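Local coordinates for N-acyl-D-glutamate deacylase (Bordetella bronchiseptica, PDB 3GIP), which hydrolyses N-acyl-D-glutamate, releasing D-glutamate and a carboxylate, as a zinc-containing member of the amidohydrolase superfamily, at residues E5-I11 / D28-D33; L456-A460 / R471-V475; I281-S287 / M346-V351; S380-V384 / T435-R439. All coordinates share one frame; numbering follows the deposited sequence.

Contact 1 of 4, residues E5-I11 / D28-D33; sequences EKLDFKI and DLGVRD
The Arg32 guanidinium meets 5-11 on both faces and along an edge: Leu7 CD2 lies over one face, 3.5 Å from Arg32 NH2, Glu5 CB is over the opposite face, and the Lys6 carbonyl oxygen is at the edge, in its plane. The group closes one end of an antiparallel strand pair, 9-11 against 28-32, with a classic beta bulge at Asp8 and Phe9 opposite Val31. Two backbone carbonyls hold the guanidinium in its rotation. Arg32 NH2 donates to Glu5 O at 2.7 Å, and Arg32 NE makes a longer but straighter bond to Lys6 O (3.3 Å, 161°); both donors stand above the carbonyl planes, away from the lone pairs. A bend at chi3 (-60°) turns the arginine chain toward these oxygens. Glu5 OE2 adds a salt bridge to Arg32 NE at 3.6 Å, but from well out of the guanidinium plane, so charge alone acts there.

The evidence for the bulge is the doubly used Val31 O, which accepts from Asp8 N at 2.8 Å and from Phe9 N at 3.2 Å. Beyond it, Lys10 and Gly30 form a non-hydrogen-bonded pair and Ile11 and Leu29 a hydrogen-bonded one. On the face shared with Phe9 and Val31, Ile11 and Leu29 lie side by side, CD1 of Ile11 4.1 Å from CD2 of Leu29, and both pack on strand 428-431. At the bulge, the Asp8 carboxylate has two roles: OD1 pairs with Arg48, while Asp8 OD2 receives Asp33 N nearly along its C-O bond, at 2.7 Å and 171°.

Contact 2 of 4, residues L456-A460 / R471-V475; sequences LVNGA and RPGQV
Pro472 presses its ring against the hairpin end formed by 456-460, and most of the contact centres on this residue, Asn458 and Val457. Pro472 CB meets the Val457 carbonyl oxygen at 3.4 Å and touches Ala460 CB at 3.6 Å. The next ring atom, Pro472 CG, packs on Val457 CB (3.8 Å), so one edge of the ring spans the first and last residues of the turn. Val457 also sends CG1, anti to its backbone N (chi1 169°), toward Gly473 CA.

The receiving surface is a type I' beta turn from Val457 to Ala460, a two-residue hairpin with Asn458 and Gly459 at the corner, both at positive phi. Reciprocal backbone bonds define it: Val457 N reaches Ala460 O at 2.8 Å, and Ala460 N reaches Val457 O at 2.9 Å. From this corner the Asn458 side chain projects to the Pro472 carbonyl and the Gln474 amide; Asn458 CG is 3.3 Å from Gln474 NE2, and the two amide planes are 29° apart.

The turn joins strands 452-457 and 460-463, and Val462 of the latter packs on both Val457 and Pro472. Asp427 accepts from the backbone N of Asn458. On the other segment, Gln474 is bonded through its backbone to Val140 of strand 139-145, and Val475 packs on helix 124-133, so the segment 471-475 runs between the hairpin and the elements of the barrel domain.

Contact 3 of 4, residues I281-S287 / M346-V351; sequences IYPYPGS and MDEDEV. With FMT (formic acid), chain D; FMT (formic acid), chain E.
Met346 is the main bump, a hooked side chain whose methyl enters the bend of 281-287. Turns at chi2 (95°) and chi3 (81°) bring CE of Met346 to 3.5 Å from Gly286 N, while the same methyl lies 3.6 Å from Tyr284 O. It also approaches the hydroxyl end of Tyr282, the two side chains crossing at about a right angle. In return Pro285 fills a notch at the start of the helix: its CB is 3.5 Å from Met346 O and is flanked by Glu348. Met346 N donates to Pro285 O at 3.0 Å, tying the bump to its hollow.

Val351, one turn into the helix, fits the other part of the bend with two prongs, CG1 at 3.6 Å from Tyr282 O and CG2 at 3.8 Å from Tyr284 O. Pro283, between those carbonyls, centres an inverse gamma turn.

Two formates, probably from the crystallisation liquor, bind here: Tyr282 OH donates to O2 of one (chain D) at 2.6 Å, in the ring plane, and Ser287 OG to the other (chain E). Lys250, Arg376, Ser288 and Arg295 also bind them. With the Tyr282 side chain about 7 Å from the zinc ion, this loop after barrel strand 277-281 is consistent with an amidohydrolase active-site pocket.

Contact 4 of 4, residues S380-V384 / T435-R439; sequences SFTRV and TVADR
Thr382 and Val436 form the tight, buried part of this contact, where helix 376-391 meets the loop 435-439. Their methyls touch, CG2 of Thr382 lying 3.8 Å from CG2 of Val436, and Ile452 of strand 452-457 packs on both. Beside them the backbone of the loop comes close: Ala437 CA directs its hydrogen at Thr382 O, 3.5 Å away with an angle of 160° at H. The hydroxyl OG1 of Thr382 faces Asp438 CA at 3.4 Å and is hydrogen-bonded to the Ser449 hydroxyl.

The contact opens toward solvent at Arg383 and Asp438, which are partly exposed. Arg383 extends from CG to NE, with CG anti to the backbone N (chi1 -172°), and the Asp438 carboxylate lies against that chain, its OD1 3.3 Å from Arg383 CB. At the end, Arg383 NH1 donates to the syn lone pair of Asp438 OD2 at 2.8 Å. The acceptor is in the guanidinium plane, yet the two planes are nearly perpendicular, so the salt bridge rests on one bond.

Arg383 NE goes instead to Pro283 O, and Arg387 brings a second positive charge close; Asp438 therefore probably offsets the charge of Arg383 and would tend to remain ionised.

Overall arrangement
The four contacts run in two touching pairs. Contacts 1 and 2, with centres about 15 Å apart, meet where Phe9 and Ile11 pack on Leu456 and where Val31 packs on Gly459. Contacts 3 and 4, also about 15 Å apart between centres, meet where Pro283 CG packs on Ser380 O at 3.4 Å and where the Tyr284 ring packs on the Arg383 chain. The pairs do not touch each other: nearest atoms are about 13 Å apart between contacts 2 and 4 and about 24 Å between contacts 1 and 3. Contact 3 carries the formates and approaches the zinc site of Cys95, His218 and His248, with contact 4 adjoining it.

Contact 1 of 4, residues E5-I11 / D28-D33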
loop_
_atom_site.group_PDB
_atom_site.type_symbol
_atom_site.label_atom_id
_atom_site.label_comp_id
_atom_site.label_asym_id
_atom_site.label_seq_id
_atom_site.Cartn_x
_atom_site.Cartn_y
_atom_site.Cartn_z
ATOM N N GLU A 5 -22.567 15.991 26.870
ATOM C CA GLU A 5 -21.178 16.517 26.736
ATOM C C GLU A 5 -20.951 16.984 25.303
ATOM O O GLU A 5 -21.269 16.274 24.349
ATOM C CB GLU A 5 -20.165 15.429 27.096
ATOM C CG GLU A 5 -18.743 15.937 27.264
ATOM C CD GLU A 5 -17.772 14.832 27.639
ATOM O OE1 GLU A 5 -18.075 14.064 28.576
ATOM O OE2 GLU A 5 -16.700 14.738 27.005
ATOM N N LYS A 6 -20.394 18.180 25.158
ATOM C CA LYS A 6 -20.142 18.754 23.844
ATOM C C LYS A 6 -19.284 17.857 22.957
ATOM O O LYS A 6 -18.306 17.262 23.413
ATOM C CB LYS A 6 -19.474 20.122 23.998
ATOM C CG LYS A 6 -19.397 20.932 22.717
ATOM C CD LYS A 6 -18.949 22.355 23.009
ATOM C CE LYS A 6 -18.976 23.216 21.760
ATOM N NZ LYS A 6 -18.632 24.635 22.067
ATOM N N LEU A 7 -19.666 17.763 21.688
ATOM C CA LEU A 7 -18.935 16.962 20.715
ATOM C C LEU A 7 -17.758 17.776 20.195
ATOM O O LEU A 7 -17.833 19.002 20.113
ATOM C CB LEU A 7 -19.840 16.591 19.538
ATOM C CG LEU A 7 -20.974 15.593 19.767
ATOM C CD1 LEU A 7 -21.874 15.555 18.541
ATOM C CD2 LEU A 7 -20.396 14.217 20.053
ATOM N N ASP A 8 -16.673 17.096 19.845
ATOM C CA ASP A 8 -15.505 17.786 19.318
ATOM C C ASP A 8 -15.707 18.077 17.839
ATOM O O ASP A 8 -15.186 19.062 17.311
ATOM C CB ASP A 8 -14.245 16.941 19.514
ATOM C CG ASP A 8 -13.846 16.825 20.969
ATOM O OD1 ASP A 8 -13.827 17.866 21.658
ATOM O OD2 ASP A 8 -13.546 15.703 21.425
ATOM N N PHE A 9 -16.480 17.220 17.180
ATOM C CA PHE A 9 -16.751 17.368 15.759
ATOM C C PHE A 9 -18.071 16.690 15.409
ATOM O O PHE A 9 -18.481 15.730 16.059
ATOM C CB PHE A 9 -15.627 16.706 14.952
ATOM C CG PHE A 9 -15.105 17.539 13.811
ATOM C CD1 PHE A 9 -13.792 17.997 13.821
ATOM C CD2 PHE A 9 -15.912 17.845 12.716
ATOM C CE1 PHE A 9 -13.284 18.747 12.761
ATOM C CE2 PHE A 9 -15.412 18.595 11.646
ATOM C CZ PHE A 9 -14.095 19.046 11.671
ATOM N N LYS A 10 -18.749 17.209 14.396
ATOM C CA LYS A 10 -19.983 16.596 13.936
ATOM C C LYS A 10 -20.079 16.847 12.439
ATOM O O LYS A 10 -19.740 17.928 11.958
ATOM C CB LYS A 10 -21.212 17.153 14.671
ATOM C CG LYS A 10 -21.658 18.555 14.296
ATOM C CD LYS A 10 -22.975 18.867 14.999
ATOM C CE LYS A 10 -23.523 20.237 14.631
ATOM N NZ LYS A 10 -24.839 20.492 15.292
ATOM N N ILE A 11 -20.497 15.822 11.709
ATOM C CA ILE A 11 -20.643 15.897 10.262
ATOM C C ILE A 11 -22.109 15.604 9.990
ATOM O O ILE A 11 -22.575 14.478 10.176
ATOM C CB ILE A 11 -19.753 14.853 9.573
ATOM C CG1 ILE A 11 -18.300 15.060 10.007
ATOM C CG2 ILE A 11 -19.892 14.967 8.061
ATOM C CD1 ILE A 11 -17.352 13.984 9.523
ATOM N N ASP A 28 -26.185 11.567 10.810
ATOM C CA ASP A 28 -25.078 12.451 11.161
ATOM C C ASP A 28 -24.049 11.681 11.985
ATOM O O ASP A 28 -24.381 10.699 12.649
ATOM C CB ASP A 28 -25.570 13.656 11.971
ATOM C CG ASP A 28 -26.681 14.415 11.277
ATOM O OD1 ASP A 28 -26.690 14.455 10.031
ATOM O OD2 ASP A 28 -27.545 14.988 11.978
ATOM N N LEU A 29 -22.802 12.131 11.941
ATOM C CA LEU A 29 -21.729 11.480 12.680
ATOM C C LEU A 29 -21.162 12.429 13.729
ATOM O O LEU A 29 -20.843 13.580 13.425
ATOM C CB LEU A 29 -20.613 11.058 11.721
ATOM C CG LEU A 29 -19.428 10.281 12.299
ATOM C CD1 LEU A 29 -19.816 8.829 12.505
ATOM C CD2 LEU A 29 -18.254 10.365 11.337
ATOM N N GLY A 30 -21.049 11.939 14.961
ATOM C CA GLY A 30 -20.513 12.747 16.040
ATOM C C GLY A 30 -19.176 12.210 16.518
ATOM O O GLY A 30 -18.987 10.997 16.626
ATOM N N VAL A 31 -18.247 13.113 16.812
ATOM C CA VAL A 31 -16.921 12.718 17.266
ATOM C C VAL A 31 -16.540 13.368 18.592
ATOM O O VAL A 31 -16.828 14.541 18.829
ATOM C CB VAL A 31 -15.846 13.098 16.217
ATOM C CG1 VAL A 31 -14.458 12.738 16.728
ATOM C CG2 VAL A 31 -16.128 12.388 14.905
ATOM N N ARG A 32 -15.897 12.593 19.458
ATOM C CA ARG A 32 -15.433 13.109 20.738
ATOM C C ARG A 32 -14.238 12.298 21.214
ATOM O O ARG A 32 -14.257 11.065 21.185
ATOM C CB ARG A 32 -16.533 13.065 21.801
ATOM C CG ARG A 32 -16.119 13.801 23.075
ATOM C CD ARG A 32 -17.072 13.582 24.235
ATOM N NE ARG A 32 -18.426 14.041 23.952
ATOM C CZ ARG A 32 -19.458 13.230 23.747
ATOM N NH1 ARG A 32 -19.287 11.916 23.791
ATOM N NH2 ARG A 32 -20.661 13.732 23.503
ATOM N N ASP A 33 -13.196 13.001 21.643
ATOM C CA ASP A 33 -11.983 12.362 22.133
ATOM C C ASP A 33 -11.361 11.421 21.107
ATOM O O ASP A 33 -10.830 10.364 21.456
ATOM C CB ASP A 33 -12.278 11.609 23.432
ATOM C CG ASP A 33 -12.827 12.518 24.515
ATOM O OD1 ASP A 33 -12.175 13.539 24.817
ATOM O OD2 ASP A 33 -13.909 12.215 25.063
#

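Contact 2 of 4, residues L456-A460 / R471-V475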
loop_
_atom_site.group_PDB
_atom_site.type_symbol
_atom_site.label_atom_id
_atom_site.label_comp_id
_atom_site.label_asym_id
_atom_site.label_seq_id
_atom_site.Cartn_x
_atom_site.Cartn_y
_atom_site.Cartn_z
ATOM N N LEU A 456 -10.749 13.299 8.388
ATOM C CA LEU A 456 -10.423 13.331 9.805
ATOM C C LEU A 456 -9.583 12.103 10.116
ATOM O O LEU A 456 -9.851 11.009 9.614
ATOM C CB LEU A 456 -11.686 13.279 10.671
ATOM C CG LEU A 456 -12.735 14.384 10.572
ATOM C CD1 LEU A 456 -13.879 14.066 11.536
ATOM C CD2 LEU A 456 -12.112 15.730 10.910
ATOM N N VAL A 457 -8.551 12.297 10.924
ATOM C CA VAL A 457 -7.693 11.208 11.362
ATOM C C VAL A 457 -7.823 11.269 12.877
ATOM O O VAL A 457 -7.459 12.268 13.495
ATOM C CB VAL A 457 -6.222 11.428 10.951
ATOM C CG1 VAL A 457 -5.326 10.418 11.654
ATOM C CG2 VAL A 457 -6.082 11.279 9.440
ATOM N N ASN A 458 -8.378 10.215 13.464
ATOM C CA ASN A 458 -8.577 10.169 14.908
ATOM C C ASN A 458 -9.314 11.417 15.394
ATOM O O ASN A 458 -8.977 12.001 16.428
ATOM C CB ASN A 458 -7.229 10.015 15.611
ATOM C CG ASN A 458 -6.538 8.715 15.246
ATOM O OD1 ASN A 458 -5.352 8.694 14.922
ATOM N ND2 ASN A 458 -7.283 7.617 15.303
ATOM N N GLY A 459 -10.321 11.818 14.624
ATOM C CA GLY A 459 -11.134 12.970 14.974
ATOM C C GLY A 459 -10.588 14.346 14.640
ATOM O O GLY A 459 -11.294 15.345 14.802
ATOM N N ALA A 460 -9.344 14.417 14.179
ATOM C CA ALA A 460 -8.742 15.704 13.843
ATOM C C ALA A 460 -8.666 15.919 12.336
ATOM O O ALA A 460 -8.308 15.014 11.585
ATOM C CB ALA A 460 -7.350 15.796 14.451
ATOM N N ARG A 471 0.641 16.390 14.642
ATOM C CA ARG A 471 -0.271 15.681 13.750
ATOM C C ARG A 471 -1.035 14.608 14.536
ATOM O O ARG A 471 -0.560 14.136 15.569
ATOM C CB ARG A 471 0.523 15.088 12.586
ATOM C CG ARG A 471 1.108 16.172 11.671
ATOM C CD ARG A 471 1.991 15.591 10.580
ATOM N NE ARG A 471 3.318 15.227 11.068
ATOM C CZ ARG A 471 4.300 16.095 11.291
ATOM N NH1 ARG A 471 4.111 17.391 11.071
ATOM N NH2 ARG A 471 5.477 15.669 11.731
ATOM N N PRO A 472 -2.229 14.210 14.054
ATOM C CA PRO A 472 -3.086 13.208 14.704
ATOM C C PRO A 472 -2.863 11.717 14.450
ATOM O O PRO A 472 -3.494 10.883 15.104
ATOM C CB PRO A 472 -4.476 13.640 14.269
ATOM C CG PRO A 472 -4.232 14.024 12.846
ATOM C CD PRO A 472 -2.936 14.826 12.914
ATOM N N GLY A 473 -1.989 11.378 13.511
ATOM C CA GLY A 473 -1.744 9.976 13.216
ATOM C C GLY A 473 -1.189 9.180 14.382
ATOM O O GLY A 473 -0.498 9.722 15.249
ATOM N N GLN A 474 -1.490 7.887 14.400
ATOM C CA GLN A 474 -1.019 6.999 15.453
ATOM C C GLN A 474 -0.269 5.817 14.868
ATOM O O GLN A 474 -0.528 5.403 13.737
ATOM C CB GLN A 474 -2.194 6.449 16.265
ATOM C CG GLN A 474 -2.897 7.443 17.169
ATOM C CD GLN A 474 -4.079 6.812 17.885
ATOM O OE1 GLN A 474 -4.005 5.667 18.332
ATOM N NE2 GLN A 474 -5.170 7.560 18.006
ATOM N N VAL A 475 0.673 5.281 15.634
ATOM C CA VAL A 475 1.397 4.101 15.194
ATOM C C VAL A 475 0.464 2.965 15.584
ATOM O O VAL A 475 0.114 2.820 16.756
ATOM C CB VAL A 475 2.735 3.932 15.936
ATOM C CG1 VAL A 475 3.363 2.594 15.571
ATOM C CG2 VAL A 475 3.671 5.067 15.577
#

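Contact 3 of 4, residues I281-S287 / M346-V351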
loop_
_atom_site.group_PDB
_atom_site.type_symbol
_atom_site.label_atom_id
_atom_site.label_comp_id
_atom_site.label_asym_id
_atom_site.label_seq_id
_atom_site.Cartn_x
_atom_site.Cartn_y
_atom_site.Cartn_z
ATOM N N ILE A 281 -4.769 -4.272 -5.434
ATOM C CA ILE A 281 -4.374 -3.730 -6.728
ATOM C C ILE A 281 -4.446 -2.211 -6.699
ATOM O O ILE A 281 -5.017 -1.618 -5.779
ATOM C CB ILE A 281 -5.329 -4.188 -7.884
ATOM C CG1 ILE A 281 -6.768 -3.720 -7.618
ATOM C CG2 ILE A 281 -5.285 -5.687 -8.051
ATOM C CD1 ILE A 281 -7.111 -2.327 -8.163
ATOM N N TYR A 282 -3.827 -1.593 -7.700
ATOM C CA TYR A 282 -3.930 -0.156 -7.901
ATOM C C TYR A 282 -4.643 -0.154 -9.257
ATOM O O TYR A 282 -4.413 -1.036 -10.086
ATOM C CB TYR A 282 -2.560 0.548 -7.937
ATOM C CG TYR A 282 -1.469 -0.148 -8.705
ATOM C CD1 TYR A 282 -1.421 -0.096 -10.098
ATOM C CD2 TYR A 282 -0.467 -0.848 -8.036
ATOM C CE1 TYR A 282 -0.403 -0.724 -10.806
ATOM C CE2 TYR A 282 0.553 -1.481 -8.730
ATOM C CZ TYR A 282 0.581 -1.416 -10.116
ATOM O OH TYR A 282 1.589 -2.043 -10.804
ATOM N N PRO A 283 -5.540 0.813 -9.483
ATOM C CA PRO A 283 -6.308 0.909 -10.732
ATOM C C PRO A 283 -5.618 1.461 -11.973
ATOM O O PRO A 283 -6.085 2.439 -12.553
ATOM C CB PRO A 283 -7.501 1.754 -10.311
ATOM C CG PRO A 283 -6.849 2.752 -9.393
ATOM C CD PRO A 283 -5.928 1.883 -8.547
ATOM N N TYR A 284 -4.524 0.821 -12.388
ATOM C CA TYR A 284 -3.766 1.244 -13.566
ATOM C C TYR A 284 -3.160 0.031 -14.264
ATOM O O TYR A 284 -2.795 -0.951 -13.612
ATOM C CB TYR A 284 -2.627 2.189 -13.173
ATOM C CG TYR A 284 -3.048 3.408 -12.391
ATOM C CD1 TYR A 284 -3.234 4.645 -13.015
ATOM C CD2 TYR A 284 -3.232 3.336 -11.013
ATOM C CE1 TYR A 284 -3.584 5.778 -12.275
ATOM C CE2 TYR A 284 -3.587 4.454 -10.270
ATOM C CZ TYR A 284 -3.758 5.672 -10.901
ATOM O OH TYR A 284 -4.079 6.780 -10.154
ATOM N N PRO A 285 -3.029 0.091 -15.601
ATOM C CA PRO A 285 -2.461 -1.013 -16.379
ATOM C C PRO A 285 -0.954 -0.906 -16.603
ATOM O O PRO A 285 -0.417 -1.492 -17.538
ATOM C CB PRO A 285 -3.239 -0.935 -17.681
ATOM C CG PRO A 285 -3.315 0.541 -17.886
ATOM C CD PRO A 285 -3.676 1.071 -16.495
ATOM N N GLY A 286 -0.283 -0.136 -15.752
ATOM C CA GLY A 286 1.155 0.012 -15.854
ATOM C C GLY A 286 1.747 -0.085 -14.461
ATOM O O GLY A 286 1.153 0.408 -13.506
ATOM N N SER A 287 2.902 -0.732 -14.342
ATOM C CA SER A 287 3.565 -0.879 -13.051
ATOM C C SER A 287 4.678 0.154 -12.958
ATOM O O SER A 287 4.920 0.897 -13.903
ATOM C CB SER A 287 4.155 -2.284 -12.924
ATOM O OG SER A 287 5.206 -2.476 -13.859
ATOM N N MET A 346 0.055 -4.196 -18.640
ATOM C CA MET A 346 -1.124 -4.944 -18.224
ATOM C C MET A 346 -2.373 -4.595 -19.024
ATOM O O MET A 346 -2.406 -3.602 -19.749
ATOM C CB MET A 346 -1.398 -4.722 -16.731
ATOM C CG MET A 346 -0.306 -5.244 -15.794
ATOM S SD MET A 346 0.905 -3.994 -15.298
ATOM C CE MET A 346 0.014 -3.177 -13.974
ATOM N N ASP A 347 -3.393 -5.436 -18.881
ATOM C CA ASP A 347 -4.678 -5.258 -19.554
ATOM C C ASP A 347 -5.646 -4.673 -18.531
ATOM O O ASP A 347 -5.969 -5.318 -17.532
ATOM C CB ASP A 347 -5.184 -6.616 -20.054
ATOM C CG ASP A 347 -6.565 -6.540 -20.691
ATOM O OD1 ASP A 347 -7.124 -5.428 -20.816
ATOM O OD2 ASP A 347 -7.090 -7.608 -21.072
ATOM N N GLU A 348 -6.100 -3.446 -18.774
ATOM C CA GLU A 348 -7.015 -2.785 -17.849
ATOM C C GLU A 348 -8.248 -3.624 -17.528
ATOM O O GLU A 348 -8.750 -3.585 -16.408
ATOM C CB GLU A 348 -7.463 -1.432 -18.405
ATOM C CG GLU A 348 -8.235 -0.592 -17.394
ATOM C CD GLU A 348 -8.857 0.649 -18.006
ATOM O OE1 GLU A 348 -8.210 1.280 -18.867
ATOM O OE2 GLU A 348 -9.991 1.003 -17.614
ATOM N N ASP A 349 -8.754 -4.378 -18.498
ATOM C CA ASP A 349 -9.933 -5.192 -18.222
ATOM C C ASP A 349 -9.613 -6.252 -17.178
ATOM O O ASP A 349 -10.476 -6.627 -16.386
ATOM C CB ASP A 349 -10.459 -5.867 -19.495
ATOM C CG ASP A 349 -11.074 -4.882 -20.467
ATOM O OD1 ASP A 349 -11.602 -3.843 -20.015
ATOM O OD2 ASP A 349 -11.047 -5.159 -21.685
ATOM N N GLU A 350 -8.374 -6.738 -17.181
ATOM C CA GLU A 350 -7.960 -7.744 -16.213
ATOM C C GLU A 350 -7.764 -7.105 -14.839
ATOM O O GLU A 350 -8.114 -7.703 -13.821
ATOM C CB GLU A 350 -6.666 -8.428 -16.662
ATOM C CG GLU A 350 -6.153 -9.466 -15.673
ATOM C CD GLU A 350 -5.342 -10.549 -16.346
ATOM O OE1 GLU A 350 -4.463 -10.208 -17.161
ATOM O OE2 GLU A 350 -5.582 -11.740 -16.057
ATOM N N VAL A 351 -7.193 -5.903 -14.811
ATOM C CA VAL A 351 -6.993 -5.200 -13.548
ATOM C C VAL A 351 -8.355 -5.070 -12.880
ATOM O O VAL A 351 -8.503 -5.288 -11.677
ATOM C CB VAL A 351 -6.425 -3.782 -13.765
ATOM C CG1 VAL A 351 -6.287 -3.073 -12.427
ATOM C CG2 VAL A 351 -5.076 -3.855 -14.466
HETATM C C FMT D . 4.478 -2.619 -9.198
HETATM O O1 FMT D . 4.590 -1.452 -9.484
HETATM O O2 FMT D . 3.288 -3.217 -9.308
HETATM C C FMT E . 6.922 -4.588 -11.897
HETATM O O1 FMT E . 7.156 -3.976 -12.910
HETATM O O2 FMT E . 7.760 -5.553 -11.499
#

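Contact 4 of 4, residues S380-V384 / T435-R439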
loop_
_atom_site.group_PDB
_atom_site.type_symbol
_atom_site.label_atom_id
_atom_site.label_comp_id
_atom_site.label_asym_id
_atom_site.label_seq_id
_atom_site.Cartn_x
_atom_site.Cartn_y
_atom_site.Cartn_z
ATOM N N SER A 380 -4.880 6.758 -6.788
ATOM C CA SER A 380 -5.408 5.402 -6.687
ATOM C C SER A 380 -6.820 5.245 -6.124
ATOM O O SER A 380 -7.699 4.688 -6.787
ATOM C CB SER A 380 -4.454 4.523 -5.870
ATOM O OG SER A 380 -3.240 4.302 -6.566
ATOM N N PHE A 381 -7.055 5.728 -4.908
ATOM C CA PHE A 381 -8.371 5.551 -4.303
ATOM C C PHE A 381 -9.511 6.285 -4.991
ATOM O O PHE A 381 -10.606 5.739 -5.151
ATOM C CB PHE A 381 -8.298 5.897 -2.811
ATOM C CG PHE A 381 -7.643 4.823 -1.991
ATOM C CD1 PHE A 381 -8.410 3.917 -1.267
ATOM C CD2 PHE A 381 -6.260 4.664 -2.013
ATOM C CE1 PHE A 381 -7.810 2.861 -0.580
ATOM C CE2 PHE A 381 -5.648 3.615 -1.334
ATOM C CZ PHE A 381 -6.425 2.710 -0.615
ATOM N N THR A 382 -9.255 7.508 -5.425
ATOM C CA THR A 382 -10.285 8.278 -6.100
ATOM C C THR A 382 -10.503 7.768 -7.528
ATOM O O THR A 382 -11.582 7.948 -8.097
ATOM C CB THR A 382 -9.914 9.761 -6.093
ATOM O OG1 THR A 382 -8.547 9.902 -6.493
ATOM C CG2 THR A 382 -10.088 10.336 -4.685
ATOM N N ARG A 383 -9.493 7.124 -8.107
ATOM C CA ARG A 383 -9.652 6.574 -9.449
ATOM C C ARG A 383 -10.563 5.353 -9.330
ATOM O O ARG A 383 -11.360 5.072 -10.225
ATOM C CB ARG A 383 -8.299 6.174 -10.047
ATOM C CG ARG A 383 -8.363 5.763 -11.520
ATOM C CD ARG A 383 -6.961 5.551 -12.079
ATOM N NE ARG A 383 -6.930 5.162 -13.490
ATOM C CZ ARG A 383 -7.149 5.985 -14.512
ATOM N NH1 ARG A 383 -7.425 7.265 -14.301
ATOM N NH2 ARG A 383 -7.069 5.530 -15.758
ATOM N N VAL A 384 -10.454 4.618 -8.226
ATOM C CA VAL A 384 -11.332 3.469 -8.051
ATOM C C VAL A 384 -12.768 3.971 -7.906
ATOM O O VAL A 384 -13.674 3.468 -8.565
ATOM C CB VAL A 384 -10.952 2.634 -6.805
ATOM C CG1 VAL A 384 -12.045 1.611 -6.508
ATOM C CG2 VAL A 384 -9.622 1.916 -7.053
ATOM N N THR A 435 -18.735 13.394 -8.105
ATOM C CA THR A 435 -17.579 14.085 -8.664
ATOM C C THR A 435 -16.238 13.503 -8.238
ATOM O O THR A 435 -15.221 13.769 -8.877
ATOM C CB THR A 435 -17.567 15.581 -8.281
ATOM O OG1 THR A 435 -17.411 15.708 -6.862
ATOM C CG2 THR A 435 -18.865 16.259 -8.715
ATOM N N VAL A 436 -16.223 12.715 -7.167
ATOM C CA VAL A 436 -14.960 12.158 -6.695
ATOM C C VAL A 436 -14.204 11.478 -7.828
ATOM O O VAL A 436 -14.755 10.656 -8.562
ATOM C CB VAL A 436 -15.167 11.169 -5.520
ATOM C CG1 VAL A 436 -15.928 9.932 -5.982
ATOM C CG2 VAL A 436 -13.810 10.792 -4.925
ATOM N N ALA A 437 -12.934 11.838 -7.974
ATOM C CA ALA A 437 -12.119 11.283 -9.040
ATOM C C ALA A 437 -10.676 11.733 -8.945
ATOM O O ALA A 437 -10.362 12.762 -8.343
ATOM C CB ALA A 437 -12.685 11.703 -10.394
ATOM N N ASP A 438 -9.804 10.949 -9.561
ATOM C CA ASP A 438 -8.385 11.252 -9.601
ATOM C C ASP A 438 -8.158 12.286 -10.695
ATOM O O ASP A 438 -8.955 12.399 -11.629
ATOM C CB ASP A 438 -7.599 9.986 -9.935
ATOM C CG ASP A 438 -8.075 9.322 -11.227
ATOM O OD1 ASP A 438 -9.293 9.085 -11.367
ATOM O OD2 ASP A 438 -7.231 9.032 -12.098
ATOM N N ARG A 439 -7.078 13.050 -10.567
ATOM C CA ARG A 439 -6.726 14.048 -11.569
ATOM C C ARG A 439 -5.283 13.832 -11.998
ATOM O O ARG A 439 -4.839 14.374 -13.011
ATOM C CB ARG A 439 -6.916 15.465 -11.019
ATOM C CG ARG A 439 -8.374 15.916 -10.993
ATOM C CD ARG A 439 -8.907 16.112 -12.410
ATOM N NE ARG A 439 -10.333 16.433 -12.454
ATOM C CZ ARG A 439 -11.310 15.530 -12.474
ATOM N NH1 ARG A 439 -11.028 14.232 -12.452
ATOM N NH2 ARG A 439 -12.575 15.927 -12.533
#